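Local structure of pyroglutamyl-peptidase I (Fervidobacterium islandicum, 6LTQ) at residues D[66-80]-D[162-176]. The protein probably removes N-terminal pyroglutamyl residues from peptides, as a pyroglutamyl-peptidase I from a thermophilic bacterium. Residues are numbered along the deposited sequence; the frame is centred on the assembly and turned at random.
Sequences LEEYYKTNNIDIALH and YSLHRSNVTGTPKHA
Glu67 and Arg166 meet because each sends CG anti to its own backbone N (chi1 179° and -165°); the arginine then runs extended to NE, while the glutamate bends at chi2. The guanidinium grips the carboxylate side-on in a salt bridge, Arg166 NE to the syn lone pair of Glu67 OE1 at 2.9 Å and Arg166 NH1 to Glu67 OE2 at 3.1 Å, with the two planes nearly coplanar. Tyr162 OH also donates to Glu67 OE1, modelled doubtfully short, with this oxygen in plane at the edge of the Tyr162 ring. Tyr70 CB sits over one face of the guanidinium and Arg166 NH2 donates to Thr172 O, which together probably hold the group from turning. With an alanine here, Glu67 is likely to lose its countercharge, Thr172 O this donor, and Tyr70 CB its cover. Deeper in, Ser163 OG lies 2.8 Å from both Tyr70 OH and His80 NE2, hydrogen-bonded to each; His80 ND1 is hydrogen-bonded to Thr20 OG1. Pro173, preceded by a cis peptide, packs its CD 3.7 Å from Tyr70 CZ. Past the helix ends, hydrogen bonds from Ala78 N to His175 O (3.0 Å) and His175 N to Asp76 O (3.2 Å) start a parallel ladder. Helices 59-72 and 158-170 (axes of 66-72 and 162-170 12.0 Å apart, crossing angle -36°) thus pack side by side over adjacent parallel strands 77-83 and 175-181, and strand 15-22 flanks 77-83 on its other edge.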
loop_
_atom_site.group_PDB
_atom_site.type_symbol
_atom_site.label_atom_id
_atom_site.label_comp_id
_atom_site.label_asym_id
_atom_site.label_seq_id
_atom_site.Cartn_x
_atom_site.Cartn_y
_atom_site.Cartn_z
ATOM N N LEU D 66 -18.050 8.669 28.461
ATOM C CA LEU D 66 -19.138 7.999 27.744
ATOM C C LEU D 66 -20.124 7.357 28.708
ATOM O O LEU D 66 -21.343 7.426 28.498
ATOM C CB LEU D 66 -18.586 6.936 26.780
ATOM C CG LEU D 66 -19.634 6.144 25.975
ATOM C CD1 LEU D 66 -20.478 7.043 25.068
ATOM C CD2 LEU D 66 -18.997 5.017 25.136
ATOM N N GLU D 67 -19.618 6.676 29.741
ATOM C CA GLU D 67 -20.519 6.077 30.719
ATOM C C GLU D 67 -21.344 7.152 31.412
ATOM O O GLU D 67 -22.550 6.979 31.624
ATOM C CB GLU D 67 -19.733 5.261 31.748
ATOM C CG GLU D 67 -20.600 4.610 32.832
ATOM C CD GLU D 67 -21.705 3.724 32.272
ATOM O OE1 GLU D 67 -21.559 3.203 31.149
ATOM O OE2 GLU D 67 -22.727 3.541 32.963
ATOM N N GLU D 68 -20.711 8.290 31.722
ATOM C CA GLU D 68 -21.414 9.382 32.384
ATOM C C GLU D 68 -22.564 9.869 31.522
ATOM O O GLU D 68 -23.659 10.141 32.029
ATOM C CB GLU D 68 -20.420 10.520 32.664
ATOM C CG GLU D 68 -20.991 11.819 33.236
ATOM C CD GLU D 68 -19.945 12.953 33.319
ATOM O OE1 GLU D 68 -19.224 13.214 32.321
ATOM O OE2 GLU D 68 -19.836 13.583 34.394
ATOM N N TYR D 69 -22.361 9.907 30.201
ATOM C CA TYR D 69 -23.450 10.297 29.313
ATOM C C TYR D 69 -24.500 9.208 29.239
ATOM O O TYR D 69 -25.701 9.501 29.232
ATOM C CB TYR D 69 -22.952 10.625 27.906
ATOM C CG TYR D 69 -23.954 11.466 27.145
ATOM C CD1 TYR D 69 -25.046 10.888 26.497
ATOM C CD2 TYR D 69 -23.830 12.849 27.112
ATOM C CE1 TYR D 69 -25.980 11.674 25.817
ATOM C CE2 TYR D 69 -24.751 13.637 26.444
ATOM C CZ TYR D 69 -25.824 13.052 25.799
ATOM O OH TYR D 69 -26.735 13.858 25.135
ATOM N N TYR D 70 -24.074 7.943 29.168
ATOM C CA TYR D 70 -25.057 6.866 29.158
ATOM C C TYR D 70 -25.893 6.879 30.434
ATOM O O TYR D 70 -27.094 6.572 30.379
ATOM C CB TYR D 70 -24.388 5.493 28.981
ATOM C CG TYR D 70 -24.081 5.064 27.555
ATOM C CD1 TYR D 70 -25.001 5.240 26.515
ATOM C CD2 TYR D 70 -22.866 4.468 27.260
ATOM C CE1 TYR D 70 -24.697 4.838 25.210
ATOM C CE2 TYR D 70 -22.555 4.065 25.966
ATOM C CZ TYR D 70 -23.467 4.248 24.948
ATOM O OH TYR D 70 -23.129 3.839 23.671
ATOM N N LYS D 71 -25.279 7.173 31.603
ATOM C CA LYS D 71 -26.162 7.272 32.762
ATOM C C LYS D 71 -27.093 8.470 32.719
ATOM O O LYS D 71 -28.232 8.361 33.179
ATOM C CB LYS D 71 -25.502 7.196 34.124
ATOM C CG LYS D 71 -26.622 6.418 34.804
ATOM C CD LYS D 71 -26.600 5.510 35.944
ATOM C CE LYS D 71 -25.745 5.733 37.145
ATOM N NZ LYS D 71 -26.423 4.663 38.030
ATOM N N THR D 72 -26.715 9.574 32.113
ATOM C CA THR D 72 -27.586 10.733 32.287
ATOM C C THR D 72 -28.562 10.970 31.124
ATOM O O THR D 72 -29.357 11.920 31.175
ATOM C CB THR D 72 -26.724 11.966 32.613
ATOM O OG1 THR D 72 -25.765 12.171 31.572
ATOM C CG2 THR D 72 -25.969 11.667 33.933
ATOM N N ASN D 73 -28.534 10.126 30.090
ATOM C CA ASN D 73 -29.450 10.219 28.957
ATOM C C ASN D 73 -29.795 8.816 28.469
ATOM O O ASN D 73 -29.030 7.868 28.676
ATOM C CB ASN D 73 -28.854 11.046 27.810
ATOM C CG ASN D 73 -28.187 12.334 28.288
ATOM O OD1 ASN D 73 -27.056 12.319 28.796
ATOM N ND2 ASN D 73 -28.877 13.460 28.109
ATOM N N ASN D 74 -30.955 8.687 27.820
ATOM C CA ASN D 74 -31.388 7.425 27.225
ATOM C C ASN D 74 -31.030 7.414 25.742
ATOM O O ASN D 74 -31.449 8.307 24.997
ATOM C CB ASN D 74 -32.889 7.198 27.395
ATOM C CG ASN D 74 -33.297 5.766 27.056
ATOM O OD1 ASN D 74 -32.444 4.893 26.895
ATOM N ND2 ASN D 74 -34.603 5.522 26.946
ATOM N N ILE D 75 -30.284 6.392 25.317
ATOM C CA ILE D 75 -29.735 6.299 23.964
ATOM C C ILE D 75 -30.151 4.969 23.353
ATOM O O ILE D 75 -29.904 3.911 23.944
ATOM C CB ILE D 75 -28.195 6.402 23.965
ATOM C CG1 ILE D 75 -27.716 7.731 24.554
ATOM C CG2 ILE D 75 -27.626 6.147 22.555
ATOM C CD1 ILE D 75 -28.288 8.970 23.861
ATOM N N ASP D 76 -30.755 5.012 22.166
ATOM C CA ASP D 76 -31.053 3.786 21.426
ATOM C C ASP D 76 -29.897 3.287 20.542
ATOM O O ASP D 76 -29.680 2.071 20.439
ATOM C CB ASP D 76 -32.270 3.977 20.538
ATOM C CG ASP D 76 -33.505 4.343 21.330
ATOM O OD1 ASP D 76 -34.282 5.198 20.851
ATOM O OD2 ASP D 76 -33.680 3.791 22.442
ATOM N N ILE D 77 -29.213 4.177 19.813
ATOM C CA ILE D 77 -28.144 3.782 18.888
ATOM C C ILE D 77 -26.954 4.692 19.103
ATOM O O ILE D 77 -27.085 5.922 19.057
ATOM C CB ILE D 77 -28.576 3.858 17.416
ATOM C CG1 ILE D 77 -29.982 3.306 17.233
ATOM C CG2 ILE D 77 -27.562 3.116 16.521
ATOM C CD1 ILE D 77 -30.600 3.721 15.935
ATOM N N ALA D 78 -25.784 4.095 19.265
ATOM C CA ALA D 78 -24.544 4.841 19.356
ATOM C C ALA D 78 -23.881 4.763 17.988
ATOM O O ALA D 78 -23.713 3.668 17.442
ATOM C CB ALA D 78 -23.638 4.273 20.445
ATOM N N LEU D 79 -23.586 5.916 17.408
ATOM C CA LEU D 79 -22.847 6.007 16.152
ATOM C C LEU D 79 -21.536 6.671 16.531
ATOM O O LEU D 79 -21.474 7.893 16.708
ATOM C CB LEU D 79 -23.623 6.798 15.102
ATOM C CG LEU D 79 -23.031 6.933 13.692
ATOM C CD1 LEU D 79 -22.641 5.565 13.148
ATOM C CD2 LEU D 79 -24.024 7.628 12.735
ATOM N N HIS D 80 -20.496 5.860 16.710
ATOM C CA HIS D 80 -19.205 6.366 17.134
ATOM C C HIS D 80 -18.358 6.682 15.909
ATOM O O HIS D 80 -18.187 5.827 15.029
ATOM C CB HIS D 80 -18.469 5.347 18.001
ATOM C CG HIS D 80 -19.155 5.027 19.287
ATOM N ND1 HIS D 80 -19.415 5.979 20.254
ATOM C CD2 HIS D 80 -19.616 3.853 19.774
ATOM C CE1 HIS D 80 -20.016 5.398 21.281
ATOM N NE2 HIS D 80 -20.148 4.109 21.014
ATOM N N TYR D 162 -16.824 -1.113 24.607
ATOM C CA TYR D 162 -17.601 -0.699 25.774
ATOM C C TYR D 162 -19.086 -0.604 25.437
ATOM O O TYR D 162 -19.931 -1.145 26.158
ATOM C CB TYR D 162 -17.070 0.633 26.315
ATOM C CG TYR D 162 -17.720 1.002 27.641
ATOM C CD1 TYR D 162 -18.926 1.693 27.678
ATOM C CD2 TYR D 162 -17.142 0.620 28.845
ATOM C CE1 TYR D 162 -19.527 2.006 28.888
ATOM C CE2 TYR D 162 -17.729 0.928 30.052
ATOM C CZ TYR D 162 -18.920 1.619 30.070
ATOM O OH TYR D 162 -19.497 1.915 31.281
ATOM N N SER D 163 -19.425 0.047 24.314
ATOM C CA SER D 163 -20.831 0.218 23.966
ATOM C C SER D 163 -21.491 -1.100 23.586
ATOM O O SER D 163 -22.638 -1.352 23.977
ATOM C CB SER D 163 -21.001 1.236 22.821
ATOM O OG SER D 163 -20.706 2.558 23.265
ATOM N N LEU D 164 -20.802 -1.954 22.812
ATOM C CA LEU D 164 -21.430 -3.219 22.451
ATOM C C LEU D 164 -21.560 -4.136 23.668
ATOM O O LEU D 164 -22.539 -4.882 23.773
ATOM C CB LEU D 164 -20.646 -3.902 21.315
ATOM C CG LEU D 164 -20.837 -3.297 19.901
ATOM C CD1 LEU D 164 -19.821 -3.906 18.879
ATOM C CD2 LEU D 164 -22.223 -3.505 19.378
ATOM N N HIS D 165 -20.595 -4.093 24.590
ATOM C CA HIS D 165 -20.708 -4.884 25.816
ATOM C C HIS D 165 -21.825 -4.361 26.717
ATOM O O HIS D 165 -22.649 -5.139 27.210
ATOM C CB HIS D 165 -19.392 -4.886 26.576
ATOM C CG HIS D 165 -19.449 -5.670 27.850
ATOM N ND1 HIS D 165 -19.827 -6.996 27.889
ATOM C CD2 HIS D 165 -19.188 -5.315 29.132
ATOM C CE1 HIS D 165 -19.786 -7.427 29.138
ATOM N NE2 HIS D 165 -19.404 -6.425 29.913
ATOM N N ARG D 166 -21.851 -3.044 26.959
ATOM C CA ARG D 166 -22.935 -2.454 27.741
ATOM C C ARG D 166 -24.283 -2.769 27.110
ATOM O O ARG D 166 -25.266 -3.028 27.816
ATOM C CB ARG D 166 -22.743 -0.943 27.856
ATOM C CG ARG D 166 -23.613 -0.286 28.943
ATOM C CD ARG D 166 -23.586 1.232 28.822
ATOM N NE ARG D 166 -23.951 1.919 30.064
ATOM C CZ ARG D 166 -25.204 2.097 30.482
ATOM N NH1 ARG D 166 -25.432 2.745 31.623
ATOM N NH2 ARG D 166 -26.226 1.629 29.766
ATOM N N SER D 167 -24.337 -2.768 25.775
ATOM C CA SER D 167 -25.559 -3.134 25.070
ATOM C C SER D 167 -25.939 -4.584 25.344
ATOM O O SER D 167 -27.125 -4.900 25.516
ATOM C CB SER D 167 -25.382 -2.938 23.565
ATOM O OG SER D 167 -26.509 -3.433 22.860
ATOM N N ASN D 168 -24.949 -5.483 25.409
ATOM C CA ASN D 168 -25.294 -6.889 25.601
ATOM C C ASN D 168 -25.830 -7.131 27.010
ATOM O O ASN D 168 -26.765 -7.917 27.200
ATOM C CB ASN D 168 -24.087 -7.784 25.313
ATOM C CG ASN D 168 -24.402 -9.274 25.505
ATOM O OD1 ASN D 168 -23.730 -9.966 26.264
ATOM N ND2 ASN D 168 -25.413 -9.770 24.794
ATOM N N VAL D 169 -25.237 -6.490 28.012
ATOM C CA VAL D 169 -25.610 -6.793 29.384
ATOM C C VAL D 169 -26.783 -5.943 29.875
ATOM O O VAL D 169 -27.585 -6.421 30.682
ATOM C CB VAL D 169 -24.388 -6.660 30.304
ATOM C CG1 VAL D 169 -23.334 -7.650 29.868
ATOM C CG2 VAL D 169 -23.830 -5.260 30.266
ATOM N N THR D 170 -26.925 -4.699 29.403
ATOM C CA THR D 170 -28.000 -3.844 29.892
ATOM C C THR D 170 -29.106 -3.584 28.888
ATOM O O THR D 170 -30.194 -3.167 29.291
ATOM C CB THR D 170 -27.460 -2.482 30.361
ATOM O OG1 THR D 170 -27.224 -1.631 29.230
ATOM C CG2 THR D 170 -26.183 -2.648 31.147
ATOM N N GLY D 171 -28.876 -3.810 27.606
ATOM C CA GLY D 171 -29.862 -3.422 26.624
ATOM C C GLY D 171 -29.752 -1.978 26.191
ATOM O O GLY D 171 -30.518 -1.542 25.334
ATOM N N THR D 172 -28.830 -1.221 26.768
ATOM C CA THR D 172 -28.626 0.176 26.398
ATOM C C THR D 172 -27.172 0.390 26.117
ATOM O O THR D 172 -26.301 0.108 26.987
ATOM C CB THR D 172 -29.127 1.131 27.497
ATOM O OG1 THR D 172 -30.558 1.121 27.509
ATOM C CG2 THR D 172 -28.666 2.553 27.215
ATOM N N PRO D 173 -26.799 0.897 24.914
ATOM C CA PRO D 173 -27.726 1.207 23.802
ATOM C C PRO D 173 -28.319 -0.059 23.134
ATOM O O PRO D 173 -27.766 -1.091 23.457
ATOM C CB PRO D 173 -26.815 1.979 22.830
ATOM C CG PRO D 173 -25.437 1.424 23.078
ATOM C CD PRO D 173 -25.381 1.149 24.564
ATOM N N LYS D 174 -29.376 -0.028 22.316
ATOM C CA LYS D 174 -29.791 -1.224 21.596
ATOM C C LYS D 174 -28.784 -1.621 20.508
ATOM O O LYS D 174 -28.629 -2.815 20.185
ATOM C CB LYS D 174 -31.191 -0.962 21.071
ATOM C CG LYS D 174 -32.273 -1.304 22.095
ATOM C CD LYS D 174 -32.218 -0.737 23.464
ATOM C CE LYS D 174 -33.197 -1.687 24.142
ATOM N NZ LYS D 174 -32.880 -1.866 25.517
ATOM N N HIS D 175 -28.141 -0.628 19.892
ATOM C CA HIS D 175 -27.220 -0.894 18.799
ATOM C C HIS D 175 -26.014 0.023 18.924
ATOM O O HIS D 175 -26.087 1.115 19.495
ATOM C CB HIS D 175 -27.895 -0.684 17.435
ATOM C CG HIS D 175 -28.740 -1.830 16.960
ATOM N ND1 HIS D 175 -28.212 -3.066 16.655
ATOM C CD2 HIS D 175 -30.062 -1.905 16.663
ATOM C CE1 HIS D 175 -29.174 -3.863 16.227
ATOM N NE2 HIS D 175 -30.307 -3.180 16.216
ATOM N N ALA D 176 -24.898 -0.427 18.376
ATOM C CA ALA D 176 -23.749 0.441 18.249
ATOM C C ALA D 176 -23.050 0.125 16.937
ATOM O O ALA D 176 -23.027 -1.032 16.500
ATOM C CB ALA D 176 -22.798 0.269 19.418
#